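Local coordinates for protein kinase domain-containing protein (Chaetomium thermophilum, PDB 6Z3U) that probably catalyses ATP-dependent phosphorylation of protein serine and threonine residues as the CDK7-type kinase of the CAK complex, with the RNA polymerase II CTD a likely substrate, at residues G178-L183 with K198-M203; N255-W260 with I279-M284; F286-L289 with S293-L296; F295-T300 with I305-K310. All coordinates share one frame; numbering follows the deposited sequence.

Interaction 1: residues G178-L183 with K198-M203; sequences GDLEML and KAWMGM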
loop_
_atom_site.group_PDB
_atom_site.type_symbol
_atom_site.label_atom_id
_atom_site.label_comp_id
_atom_site.label_asym_id
_atom_site.label_seq_id
_atom_site.Cartn_x
_atom_site.Cartn_y
_atom_site.Cartn_z
ATOM N N GLY B 178 -23.742 -7.997 -9.602
ATOM C CA GLY B 178 -23.533 -8.805 -8.418
ATOM C C GLY B 178 -22.143 -9.392 -8.319
ATOM O O GLY B 178 -21.160 -8.745 -8.689
ATOM N N ASP B 179 -22.051 -10.621 -7.813
ATOM C CA ASP B 179 -20.776 -11.297 -7.623
ATOM C C ASP B 179 -20.909 -12.745 -8.081
ATOM O O ASP B 179 -21.972 -13.185 -8.530
ATOM C CB ASP B 179 -20.322 -11.203 -6.162
ATOM C CG ASP B 179 -21.367 -11.716 -5.193
ATOM O OD1 ASP B 179 -21.849 -12.856 -5.379
ATOM O OD2 ASP B 179 -21.702 -10.982 -4.239
ATOM N N LEU B 180 -19.811 -13.492 -7.961
ATOM C CA LEU B 180 -19.782 -14.872 -8.425
ATOM C C LEU B 180 -20.403 -15.848 -7.437
ATOM O O LEU B 180 -20.794 -16.946 -7.841
ATOM C CB LEU B 180 -18.340 -15.292 -8.712
ATOM C CG LEU B 180 -18.082 -15.915 -10.082
ATOM C CD1 LEU B 180 -18.509 -14.980 -11.194
ATOM C CD2 LEU B 180 -16.609 -16.269 -10.224
ATOM N N GLU B 181 -20.484 -15.489 -6.154
ATOM C CA GLU B 181 -21.100 -16.388 -5.187
ATOM C C GLU B 181 -22.577 -16.580 -5.494
ATOM O O GLU B 181 -23.077 -17.710 -5.518
ATOM C CB GLU B 181 -20.924 -15.846 -3.769
ATOM C CG GLU B 181 -21.229 -16.874 -2.689
ATOM C CD GLU B 181 -21.975 -16.280 -1.512
ATOM O OE1 GLU B 181 -21.357 -16.112 -0.436
ATOM O OE2 GLU B 181 -23.175 -15.969 -1.671
ATOM N N MET B 182 -23.291 -15.483 -5.746
ATOM C CA MET B 182 -24.728 -15.581 -5.974
ATOM C C MET B 182 -25.044 -16.332 -7.261
ATOM O O MET B 182 -26.079 -17.002 -7.344
ATOM C CB MET B 182 -25.353 -14.186 -5.995
ATOM C CG MET B 182 -24.759 -13.236 -7.023
ATOM S SD MET B 182 -25.447 -11.566 -6.920
ATOM C CE MET B 182 -25.273 -11.202 -5.172
ATOM N N LEU B 183 -24.178 -16.240 -8.270
ATOM C CA LEU B 183 -24.362 -17.068 -9.456
ATOM C C LEU B 183 -24.192 -18.542 -9.109
ATOM O O LEU B 183 -25.012 -19.384 -9.494
ATOM C CB LEU B 183 -23.373 -16.661 -10.547
ATOM C CG LEU B 183 -23.572 -15.301 -11.215
ATOM C CD1 LEU B 183 -22.678 -15.201 -12.443
ATOM C CD2 LEU B 183 -25.018 -15.068 -11.593
ATOM N N LYS B 198 -13.831 -21.276 -17.429
ATOM C CA LYS B 198 -12.537 -20.865 -17.964
ATOM C C LYS B 198 -12.472 -19.354 -18.153
ATOM O O LYS B 198 -11.415 -18.742 -17.964
ATOM C CB LYS B 198 -12.265 -21.586 -19.285
ATOM C CG LYS B 198 -10.903 -21.280 -19.886
ATOM C CD LYS B 198 -10.653 -22.042 -21.183
ATOM C CE LYS B 198 -10.469 -23.531 -20.942
ATOM N NZ LYS B 198 -10.113 -24.260 -22.192
ATOM N N ALA B 199 -13.590 -18.734 -18.535
ATOM C CA ALA B 199 -13.596 -17.287 -18.712
ATOM C C ALA B 199 -13.467 -16.568 -17.375
ATOM O O ALA B 199 -12.698 -15.608 -17.250
ATOM C CB ALA B 199 -14.870 -16.850 -19.433
ATOM N N TRP B 200 -14.213 -17.018 -16.364
ATOM C CA TRP B 200 -14.119 -16.408 -15.041
ATOM C C TRP B 200 -12.734 -16.614 -14.443
ATOM O O TRP B 200 -12.099 -15.665 -13.970
ATOM C CB TRP B 200 -15.192 -16.992 -14.123
ATOM C CG TRP B 200 -16.582 -16.516 -14.425
ATOM C CD1 TRP B 200 -16.944 -15.287 -14.896
ATOM C CD2 TRP B 200 -17.794 -17.266 -14.290
ATOM N NE1 TRP B 200 -18.308 -15.223 -15.052
ATOM C CE2 TRP B 200 -18.853 -16.427 -14.688
ATOM C CE3 TRP B 200 -18.087 -18.567 -13.868
ATOM C CZ2 TRP B 200 -20.182 -16.843 -14.674
ATOM C CZ3 TRP B 200 -19.408 -18.979 -13.858
ATOM C CH2 TRP B 200 -20.438 -18.119 -14.257
ATOM N N MET B 201 -12.246 -17.855 -14.461
ATOM C CA MET B 201 -10.938 -18.143 -13.886
ATOM C C MET B 201 -9.843 -17.326 -14.560
ATOM O O MET B 201 -8.880 -16.910 -13.907
ATOM C CB MET B 201 -10.643 -19.638 -14.004
ATOM C CG MET B 201 -11.444 -20.506 -13.050
ATOM S SD MET B 201 -11.078 -20.162 -11.322
ATOM C CE MET B 201 -9.332 -20.545 -11.267
ATOM N N GLY B 202 -9.967 -17.088 -15.868
ATOM C CA GLY B 202 -9.011 -16.226 -16.545
ATOM C C GLY B 202 -8.989 -14.824 -15.968
ATOM O O GLY B 202 -7.926 -14.219 -15.812
ATOM N N MET B 203 -10.168 -14.284 -15.654
ATOM C CA MET B 203 -10.245 -12.966 -15.036
ATOM C C MET B 203 -9.624 -12.978 -13.644
ATOM O O MET B 203 -8.778 -12.135 -13.322
ATOM C CB MET B 203 -11.705 -12.520 -14.976
ATOM C CG MET B 203 -12.314 -12.299 -16.347
ATOM S SD MET B 203 -14.106 -12.176 -16.306
ATOM C CE MET B 203 -14.466 -11.884 -18.034
#

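Interaction 2: residues N255-W260 with I279-M284; sequences NVITRW and IWSVGM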
loop_
_atom_site.group_PDB
_atom_site.type_symbol
_atom_site.label_atom_id
_atom_site.label_comp_id
_atom_site.label_asym_id
_atom_site.label_seq_id
_atom_site.Cartn_x
_atom_site.Cartn_y
_atom_site.Cartn_z
ATOM N N ASN B 255 -3.712 -15.186 10.688
ATOM C CA ASN B 255 -5.170 -15.112 10.720
ATOM C C ASN B 255 -5.662 -14.217 9.584
ATOM O O ASN B 255 -6.100 -13.083 9.780
ATOM C CB ASN B 255 -5.638 -14.599 12.081
ATOM C CG ASN B 255 -7.143 -14.673 12.251
ATOM O OD1 ASN B 255 -7.818 -15.465 11.592
ATOM N ND2 ASN B 255 -7.676 -13.846 13.143
ATOM N N VAL B 256 -5.565 -14.752 8.368
ATOM C CA VAL B 256 -6.079 -14.098 7.171
ATOM C C VAL B 256 -6.712 -15.160 6.280
ATOM O O VAL B 256 -6.501 -16.360 6.457
ATOM C CB VAL B 256 -4.985 -13.326 6.402
ATOM C CG1 VAL B 256 -4.686 -12.002 7.088
ATOM C CG2 VAL B 256 -3.725 -14.160 6.284
ATOM N N ILE B 257 -7.490 -14.697 5.302
ATOM C CA ILE B 257 -8.197 -15.572 4.373
ATOM C C ILE B 257 -9.295 -16.321 5.114
ATOM O O ILE B 257 -9.050 -16.935 6.159
ATOM C CB ILE B 257 -7.248 -16.571 3.683
ATOM C CG1 ILE B 257 -6.013 -15.862 3.128
ATOM C CG2 ILE B 257 -7.970 -17.287 2.555
ATOM C CD1 ILE B 257 -5.002 -16.804 2.500
ATOM N N THR B 258 -10.507 -16.292 4.568
ATOM C CA THR B 258 -11.602 -17.057 5.150
ATOM C C THR B 258 -11.203 -18.524 5.272
ATOM O O THR B 258 -10.488 -19.063 4.423
ATOM C CB THR B 258 -12.860 -16.906 4.295
ATOM O OG1 THR B 258 -13.180 -15.516 4.158
ATOM C CG2 THR B 258 -14.034 -17.630 4.941
ATOM N N ARG B 259 -11.670 -19.168 6.346
ATOM C CA ARG B 259 -11.212 -20.516 6.672
ATOM C C ARG B 259 -11.285 -21.445 5.467
ATOM O O ARG B 259 -10.293 -22.084 5.101
ATOM C CB ARG B 259 -12.046 -21.087 7.823
ATOM C CG ARG B 259 -11.509 -22.405 8.362
ATOM C CD ARG B 259 -12.408 -23.006 9.433
ATOM N NE ARG B 259 -12.695 -22.070 10.518
ATOM C CZ ARG B 259 -13.853 -21.436 10.689
ATOM N NH1 ARG B 259 -13.999 -20.606 11.712
ATOM N NH2 ARG B 259 -14.867 -21.629 9.854
ATOM N N TRP B 260 -12.454 -21.523 4.829
ATOM C CA TRP B 260 -12.657 -22.482 3.748
ATOM C C TRP B 260 -11.641 -22.327 2.626
ATOM O O TRP B 260 -11.450 -23.267 1.846
ATOM C CB TRP B 260 -14.071 -22.339 3.186
ATOM C CG TRP B 260 -15.150 -22.587 4.196
ATOM C CD1 TRP B 260 -14.989 -23.019 5.481
ATOM C CD2 TRP B 260 -16.560 -22.407 4.008
ATOM N NE1 TRP B 260 -16.211 -23.127 6.101
ATOM C CE2 TRP B 260 -17.190 -22.754 5.219
ATOM C CE3 TRP B 260 -17.348 -21.988 2.934
ATOM C CZ2 TRP B 260 -18.571 -22.693 5.386
ATOM C CZ3 TRP B 260 -18.719 -21.929 3.101
ATOM C CH2 TRP B 260 -19.316 -22.281 4.318
ATOM N N ILE B 279 -2.763 -18.170 -4.188
ATOM C CA ILE B 279 -3.019 -19.162 -5.229
ATOM C C ILE B 279 -3.887 -20.289 -4.685
ATOM O O ILE B 279 -4.775 -20.796 -5.379
ATOM C CB ILE B 279 -1.686 -19.685 -5.799
ATOM C CG1 ILE B 279 -1.236 -18.831 -6.986
ATOM C CG2 ILE B 279 -1.805 -21.135 -6.220
ATOM C CD1 ILE B 279 -1.088 -17.367 -6.672
ATOM N N TRP B 280 -3.660 -20.685 -3.432
ATOM C CA TRP B 280 -4.480 -21.731 -2.829
ATOM C C TRP B 280 -5.948 -21.330 -2.805
ATOM O O TRP B 280 -6.827 -22.127 -3.151
ATOM C CB TRP B 280 -3.996 -22.026 -1.410
ATOM C CG TRP B 280 -4.835 -23.037 -0.687
ATOM C CD1 TRP B 280 -6.024 -22.815 -0.050
ATOM C CD2 TRP B 280 -4.539 -24.426 -0.510
ATOM N NE1 TRP B 280 -6.490 -23.983 0.503
ATOM C CE2 TRP B 280 -5.596 -24.986 0.235
ATOM C CE3 TRP B 280 -3.486 -25.250 -0.912
ATOM C CZ2 TRP B 280 -5.626 -26.332 0.588
ATOM C CZ3 TRP B 280 -3.519 -26.585 -0.563
ATOM C CH2 TRP B 280 -4.581 -27.113 0.180
ATOM N N SER B 281 -6.235 -20.099 -2.380
ATOM C CA SER B 281 -7.615 -19.629 -2.377
ATOM C C SER B 281 -8.212 -19.676 -3.776
ATOM O O SER B 281 -9.380 -20.044 -3.949
ATOM C CB SER B 281 -7.681 -18.214 -1.812
ATOM O OG SER B 281 -7.273 -18.203 -0.457
ATOM N N VAL B 282 -7.426 -19.312 -4.790
ATOM C CA VAL B 282 -7.898 -19.437 -6.165
ATOM C C VAL B 282 -8.236 -20.887 -6.473
ATOM O O VAL B 282 -9.270 -21.186 -7.083
ATOM C CB VAL B 282 -6.848 -18.879 -7.139
ATOM C CG1 VAL B 282 -7.180 -19.278 -8.562
ATOM C CG2 VAL B 282 -6.776 -17.373 -7.011
ATOM N N GLY B 283 -7.373 -21.813 -6.051
ATOM C CA GLY B 283 -7.665 -23.220 -6.254
ATOM C C GLY B 283 -8.993 -23.631 -5.648
ATOM O O GLY B 283 -9.717 -24.450 -6.214
ATOM N N MET B 284 -9.331 -23.067 -4.486
ATOM C CA MET B 284 -10.611 -23.385 -3.858
ATOM C C MET B 284 -11.775 -22.729 -4.591
ATOM O O MET B 284 -12.863 -23.314 -4.664
ATOM C CB MET B 284 -10.593 -22.964 -2.390
ATOM C CG MET B 284 -9.676 -23.819 -1.529
ATOM S SD MET B 284 -10.201 -25.544 -1.508
ATOM C CE MET B 284 -8.662 -26.375 -1.133
#

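Interaction 3: residues F286-L289 with S293-L296; sequences FAEL and SPFL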
loop_
_atom_site.group_PDB
_atom_site.type_symbol
_atom_site.label_atom_id
_atom_site.label_comp_id
_atom_site.label_asym_id
_atom_site.label_seq_id
_atom_site.Cartn_x
_atom_site.Cartn_y
_atom_site.Cartn_z
ATOM N N PHE B 286 -11.657 -22.137 -7.845
ATOM C CA PHE B 286 -11.732 -22.991 -9.025
ATOM C C PHE B 286 -12.525 -24.254 -8.716
ATOM O O PHE B 286 -13.462 -24.608 -9.441
ATOM C CB PHE B 286 -10.319 -23.337 -9.495
ATOM C CG PHE B 286 -10.249 -23.945 -10.872
ATOM C CD1 PHE B 286 -11.381 -24.107 -11.649
ATOM C CD2 PHE B 286 -9.031 -24.371 -11.377
ATOM C CE1 PHE B 286 -11.299 -24.674 -12.907
ATOM C CE2 PHE B 286 -8.943 -24.937 -12.634
ATOM C CZ PHE B 286 -10.079 -25.091 -13.398
ATOM N N ALA B 287 -12.175 -24.935 -7.624
ATOM C CA ALA B 287 -12.877 -26.162 -7.266
ATOM C C ALA B 287 -14.339 -25.886 -6.958
ATOM O O ALA B 287 -15.218 -26.666 -7.343
ATOM C CB ALA B 287 -12.197 -26.829 -6.071
ATOM N N GLU B 288 -14.621 -24.791 -6.251
ATOM C CA GLU B 288 -16.005 -24.462 -5.925
ATOM C C GLU B 288 -16.830 -24.189 -7.175
ATOM O O GLU B 288 -18.029 -24.492 -7.206
ATOM C CB GLU B 288 -16.051 -23.253 -4.993
ATOM C CG GLU B 288 -17.453 -22.821 -4.627
ATOM C CD GLU B 288 -17.468 -21.922 -3.415
ATOM O OE1 GLU B 288 -18.534 -21.342 -3.114
ATOM O OE2 GLU B 288 -16.409 -21.796 -2.759
ATOM N N LEU B 289 -16.218 -23.604 -8.208
ATOM C CA LEU B 289 -16.946 -23.362 -9.450
ATOM C C LEU B 289 -17.351 -24.671 -10.113
ATOM O O LEU B 289 -18.447 -24.779 -10.673
ATOM C CB LEU B 289 -16.096 -22.522 -10.400
ATOM C CG LEU B 289 -16.128 -21.017 -10.142
ATOM C CD1 LEU B 289 -14.946 -20.335 -10.811
ATOM C CD2 LEU B 289 -17.437 -20.426 -10.636
ATOM N N SER B 293 -20.270 -25.872 -5.075
ATOM C CA SER B 293 -20.364 -25.874 -3.624
ATOM C C SER B 293 -18.953 -25.788 -3.063
ATOM O O SER B 293 -17.991 -26.176 -3.737
ATOM C CB SER B 293 -21.076 -27.134 -3.112
ATOM O OG SER B 293 -20.174 -28.222 -3.032
ATOM N N PRO B 294 -18.791 -25.284 -1.839
ATOM C CA PRO B 294 -17.443 -25.173 -1.270
ATOM C C PRO B 294 -16.760 -26.532 -1.209
ATOM O O PRO B 294 -17.364 -27.537 -0.828
ATOM C CB PRO B 294 -17.687 -24.596 0.129
ATOM C CG PRO B 294 -19.052 -23.981 0.070
ATOM C CD PRO B 294 -19.829 -24.806 -0.907
ATOM N N PHE B 295 -15.489 -26.559 -1.614
ATOM C CA PHE B 295 -14.749 -27.817 -1.638
ATOM C C PHE B 295 -14.540 -28.349 -0.225
ATOM O O PHE B 295 -14.931 -29.478 0.094
ATOM C CB PHE B 295 -13.409 -27.620 -2.348
ATOM C CG PHE B 295 -12.620 -28.891 -2.535
ATOM C CD1 PHE B 295 -13.242 -30.128 -2.525
ATOM C CD2 PHE B 295 -11.247 -28.843 -2.713
ATOM C CE1 PHE B 295 -12.514 -31.288 -2.696
ATOM C CE2 PHE B 295 -10.514 -30.001 -2.883
ATOM C CZ PHE B 295 -11.148 -31.225 -2.873
ATOM N N LEU B 296 -13.918 -27.540 0.641
ATOM C CA LEU B 296 -13.610 -27.907 2.019
ATOM C C LEU B 296 -14.234 -26.861 2.945
ATOM O O LEU B 296 -13.564 -25.904 3.348
ATOM C CB LEU B 296 -12.101 -27.983 2.251
ATOM C CG LEU B 296 -11.302 -28.781 1.224
ATOM C CD1 LEU B 296 -9.810 -28.622 1.475
ATOM C CD2 LEU B 296 -11.702 -30.243 1.258
#

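Interaction 4: residues F295-T300 with I305-K310; sequences FLPGNT and ITLICK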
loop_
_atom_site.group_PDB
_atom_site.type_symbol
_atom_site.label_atom_id
_atom_site.label_comp_id
_atom_site.label_asym_id
_atom_site.label_seq_id
_atom_site.Cartn_x
_atom_site.Cartn_y
_atom_site.Cartn_z
ATOM N N PHE B 295 -15.489 -26.559 -1.614
ATOM C CA PHE B 295 -14.749 -27.817 -1.638
ATOM C C PHE B 295 -14.540 -28.349 -0.225
ATOM O O PHE B 295 -14.931 -29.478 0.094
ATOM C CB PHE B 295 -13.409 -27.620 -2.348
ATOM C CG PHE B 295 -12.620 -28.891 -2.535
ATOM C CD1 PHE B 295 -13.242 -30.128 -2.525
ATOM C CD2 PHE B 295 -11.247 -28.843 -2.713
ATOM C CE1 PHE B 295 -12.514 -31.288 -2.696
ATOM C CE2 PHE B 295 -10.514 -30.001 -2.883
ATOM C CZ PHE B 295 -11.148 -31.225 -2.873
ATOM N N LEU B 296 -13.918 -27.540 0.641
ATOM C CA LEU B 296 -13.610 -27.907 2.019
ATOM C C LEU B 296 -14.234 -26.861 2.945
ATOM O O LEU B 296 -13.564 -25.904 3.348
ATOM C CB LEU B 296 -12.101 -27.983 2.251
ATOM C CG LEU B 296 -11.302 -28.781 1.224
ATOM C CD1 LEU B 296 -9.810 -28.622 1.475
ATOM C CD2 LEU B 296 -11.702 -30.243 1.258
ATOM N N PRO B 297 -15.512 -27.018 3.293
ATOM C CA PRO B 297 -16.162 -26.042 4.192
ATOM C C PRO B 297 -16.071 -26.462 5.657
ATOM O O PRO B 297 -17.046 -26.891 6.292
ATOM C CB PRO B 297 -17.600 -26.024 3.665
ATOM C CG PRO B 297 -17.792 -27.355 2.955
ATOM C CD PRO B 297 -16.458 -28.052 2.858
ATOM N N GLY B 298 -14.867 -26.347 6.210
ATOM C CA GLY B 298 -14.670 -26.669 7.609
ATOM C C GLY B 298 -15.241 -25.588 8.509
ATOM O O GLY B 298 -15.194 -24.397 8.197
ATOM N N ASN B 299 -15.797 -26.017 9.639
ATOM C CA ASN B 299 -16.355 -25.095 10.617
ATOM C C ASN B 299 -15.346 -24.665 11.674
ATOM O O ASN B 299 -15.604 -23.696 12.395
ATOM C CB ASN B 299 -17.567 -25.734 11.302
ATOM C CG ASN B 299 -18.634 -26.163 10.314
ATOM O OD1 ASN B 299 -19.067 -27.314 10.311
ATOM N ND2 ASN B 299 -19.056 -25.236 9.460
ATOM N N THR B 300 -14.217 -25.362 11.790
ATOM C CA THR B 300 -13.152 -24.991 12.709
ATOM C C THR B 300 -11.812 -25.254 12.034
ATOM O O THR B 300 -11.728 -25.959 11.025
ATOM C CB THR B 300 -13.240 -25.774 14.023
ATOM O OG1 THR B 300 -12.829 -27.128 13.801
ATOM C CG2 THR B 300 -14.664 -25.760 14.558
ATOM N N ILE B 305 -8.194 -28.409 8.774
ATOM C CA ILE B 305 -6.989 -29.225 8.660
ATOM C C ILE B 305 -7.360 -30.659 8.302
ATOM O O ILE B 305 -6.771 -31.266 7.400
ATOM C CB ILE B 305 -6.172 -29.164 9.964
ATOM C CG1 ILE B 305 -5.573 -27.768 10.150
ATOM C CG2 ILE B 305 -5.082 -30.230 9.954
ATOM C CD1 ILE B 305 -4.947 -27.547 11.503
ATOM N N THR B 306 -8.346 -31.220 9.004
ATOM C CA THR B 306 -8.768 -32.587 8.718
ATOM C C THR B 306 -9.303 -32.705 7.297
ATOM O O THR B 306 -9.031 -33.690 6.602
ATOM C CB THR B 306 -9.828 -33.029 9.726
ATOM O OG1 THR B 306 -9.300 -32.934 11.054
ATOM C CG2 THR B 306 -10.256 -34.461 9.462
ATOM N N LEU B 307 -10.054 -31.700 6.842
ATOM C CA LEU B 307 -10.619 -31.755 5.499
ATOM C C LEU B 307 -9.522 -31.753 4.443
ATOM O O LEU B 307 -9.578 -32.522 3.479
ATOM C CB LEU B 307 -11.576 -30.584 5.284
ATOM C CG LEU B 307 -12.964 -30.714 5.916
ATOM C CD1 LEU B 307 -13.758 -29.427 5.726
ATOM C CD2 LEU B 307 -13.720 -31.894 5.335
ATOM N N ILE B 308 -8.510 -30.899 4.609
ATOM C CA ILE B 308 -7.412 -30.881 3.649
ATOM C C ILE B 308 -6.694 -32.223 3.652
ATOM O O ILE B 308 -6.322 -32.749 2.596
ATOM C CB ILE B 308 -6.453 -29.715 3.948
ATOM C CG1 ILE B 308 -7.176 -28.383 3.738
ATOM C CG2 ILE B 308 -5.222 -29.799 3.057
ATOM C CD1 ILE B 308 -6.387 -27.172 4.177
ATOM N N CYS B 309 -6.497 -32.806 4.837
ATOM C CA CYS B 309 -5.891 -34.131 4.913
ATOM C C CYS B 309 -6.745 -35.166 4.190
ATOM O O CYS B 309 -6.218 -36.052 3.507
ATOM C CB CYS B 309 -5.688 -34.534 6.375
ATOM S SG CYS B 309 -4.375 -33.632 7.241
ATOM N N LYS B 310 -8.067 -35.068 4.325
ATOM C CA LYS B 310 -8.949 -36.072 3.741
ATOM C C LYS B 310 -8.988 -35.952 2.221
ATOM O O LYS B 310 -8.861 -36.953 1.507
ATOM C CB LYS B 310 -10.351 -35.939 4.342
ATOM C CG LYS B 310 -11.368 -36.951 3.833
ATOM C CD LYS B 310 -12.774 -36.594 4.298
ATOM C CE LYS B 310 -13.828 -37.518 3.692
ATOM N NZ LYS B 310 -13.840 -38.872 4.316
#

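Interaction 1: residues G178-L183 with K198-M203
Leu-180 and Leu-183 bring their methyls to the indole of Trp-200, which spans the gap between helices 180-185 and 194-213. The Trp-200 CB points toward the leucines, and the first torsion (chi1 -73°) sets CG beside its own backbone N, anti to the carbonyl carbon. From there the ring can be followed outward. Trp-200 CG lies 4.1 Å from Leu-180 CD1, and CD1, NE1 and CD2 of the indole keep similar distances to that same methyl. The methyl therefore sits over a face of the five-membered ring, 3.8 Å from its centroid and 7° off the normal, a well-formed CH-pi contact. Trp-200 CE2, at the ring junction, is the indole atom nearest to Leu-180 CD1, at 3.8 Å. Past the junction the partner changes: Trp-200 CZ2 stands 3.7 Å from Leu-183 CD1, which approaches obliquely, and Trp-200 CH2 follows at 4.1 Å from it. These helices belong to the helical C-lobe of the protein kinase fold, where they correspond to αD and αE. Asp-179 starts the shorter one in a capping box, its OD1 accepting from Met-182 N at 3.0 Å and Asp-179 N returning a weak bond to Met-182 SD. An alanine in place of Trp-200 would probably leave both leucine methyls facing a gap and deprive Tyr-192 of its edge-to-face partner. Leu-289 of helix 276-291 and Val-234 also pack against the indole.

Interaction 2: residues N255-W260 with I279-M284
Ile-257 faces Ser-281 across this contact with its branched side chain directed at the helix, while Trp-260, three residues on, offers its backbone. The CB of Ile-257 and that of Ser-281 each point toward the opposing segment. In Ile-257 the CG2 branch lies anti to the backbone N (chi1 -48° for CG1), and it is this methyl that meets Ser-281 OG, at 3.2 Å. The CD1 end of the same side chain passes farther off, 4.0 Å from Ser-281 OG. The hydroxyl is not left to the methyls: Ser-281 OG donates a hydrogen bond to the carbonyl oxygen of Tyr-261, so the serine grips the chain just beyond Trp-260 while its oxygen rests against the isoleucine. One helical turn further along, Met-284 directs its CB toward the loop. Its first torsion (chi1 -70°) sets CG beside the backbone N, and Met-284 CG lies 3.9 Å from Trp-260 O, a carbonyl-to-methylene contact; the bend at chi2 only redirects the sulfur end beyond. The Trp-260 indole packs instead on Pro-297 and Gln-304. Both matching CA pairs, Ile-257 with Ser-281 and Trp-260 with Met-284, are separated by 7.9 Å. Thr-258 OG1 turns to hydrogen-bond OD1 of Asp-220, the predicted proton acceptor. The sequence and position identify 255-260 as part of the P+1 loop of protein kinases, near the end of the activation segment, laid here against the αF helix.

Interaction 3: residues F286-L289 with S293-L296
Glu-288 and Ser-293 bring their backbones together where the chain leaves helix 276-291 and doubles back: Ser-293 N makes a weak, bent hydrogen bond to Glu-288 O (3.4 Å, 124°), and Glu-288 CA gives a CA-H...O contact to Ser-293 O at 3.4 Å. This is the exit of αF in the kinase C-lobe, at the start of the loop leading to αG. The side chain of Glu-288 runs out over the returning loop. With CG anti to the backbone N (chi1 179°) and the chain extended beyond it, its methylene CG passes 3.5 Å from Ser-293 O. The Glu-288 side chain then crosses Pro-294 at a slant, Glu-288 OE2 being 3.8 Å from Pro-294 CA, and its polar end is engaged by the hydroxyl of Tyr-261, hydrogen-bonded to OE2. A leucine here would probably leave the Tyr-261 hydroxyl without its carboxylate partner. On the neighbouring side of the helix Ala-287 CB touches Phe-295 CB at 4.0 Å, coming obliquely to the phenyl ring, which also meets Phe-349 edge-to-face. One face of that ring is covered from within its own segment by Leu-296 CD2, 4.0 Å above the plane and over the centre.

Interaction 4: residues F295-T300 with I305-K310
Leu-307 is the main bump of helix 301-311, αG of the kinase C-lobe, and it packs into a bend of the αF-αG loop just before that helix. Leu-307 CG lies beside its backbone N, anti to the carbonyl carbon (chi1 -78°), which carries CD1 to the turn. That methyl fits into the bend at Leu-296, Pro-297 and Gly-298, Leu-307 CD1 lying 3.3 Å from Gly-298 N and 3.8 Å from Pro-297 C. Pro-297 centres an inverse gamma turn, closed by a weak bond from Gly-298 N to Leu-296 O; Gly-298 has no side chain, and a CB there would press closely on Leu-307 CD1. Leu-296 is the answering bump. Its CB meets Leu-307 CB at 4.0 Å as the two leucines run past each other in opposite directions. Leu-296 CD2 lies 3.8 Å from Leu-307 O, while Leu-296 CD1 reaches Ile-308 CG1 at 3.5 Å, these two side chains crossing at about a right angle. Gln-304 supplies the polar complement, accepting from Gly-298 N through OE1 and donating through NE2 to Leu-296 O. Between the segments themselves the contact is apolar, which implies that close fit and burial hold it.

In the fold
Helix 276-291 connects three of the contacts: interactions 2 and 3 use it directly, and interaction 1 packs on it through Met-201 CE, 3.5 Å from Phe-286 CB. Interactions 3 and 4 share Phe-295 and Leu-296, so the loop from αF passes straight into its seat on αG. Met-284 joins interaction 2 to this loop, its CE lying 3.6 Å from Leu-296 CD1, and Arg-259 NH2 probably hydrogen-bonds Gly-298 O of interaction 4 at 3.2 Å. The side chain of Ile-257 in interaction 2 is about 5 Å from that of Asp-220, the predicted proton acceptor, against about 11 Å for Glu-288. Interactions 1 and 4 are remote, with centres 23 Å apart.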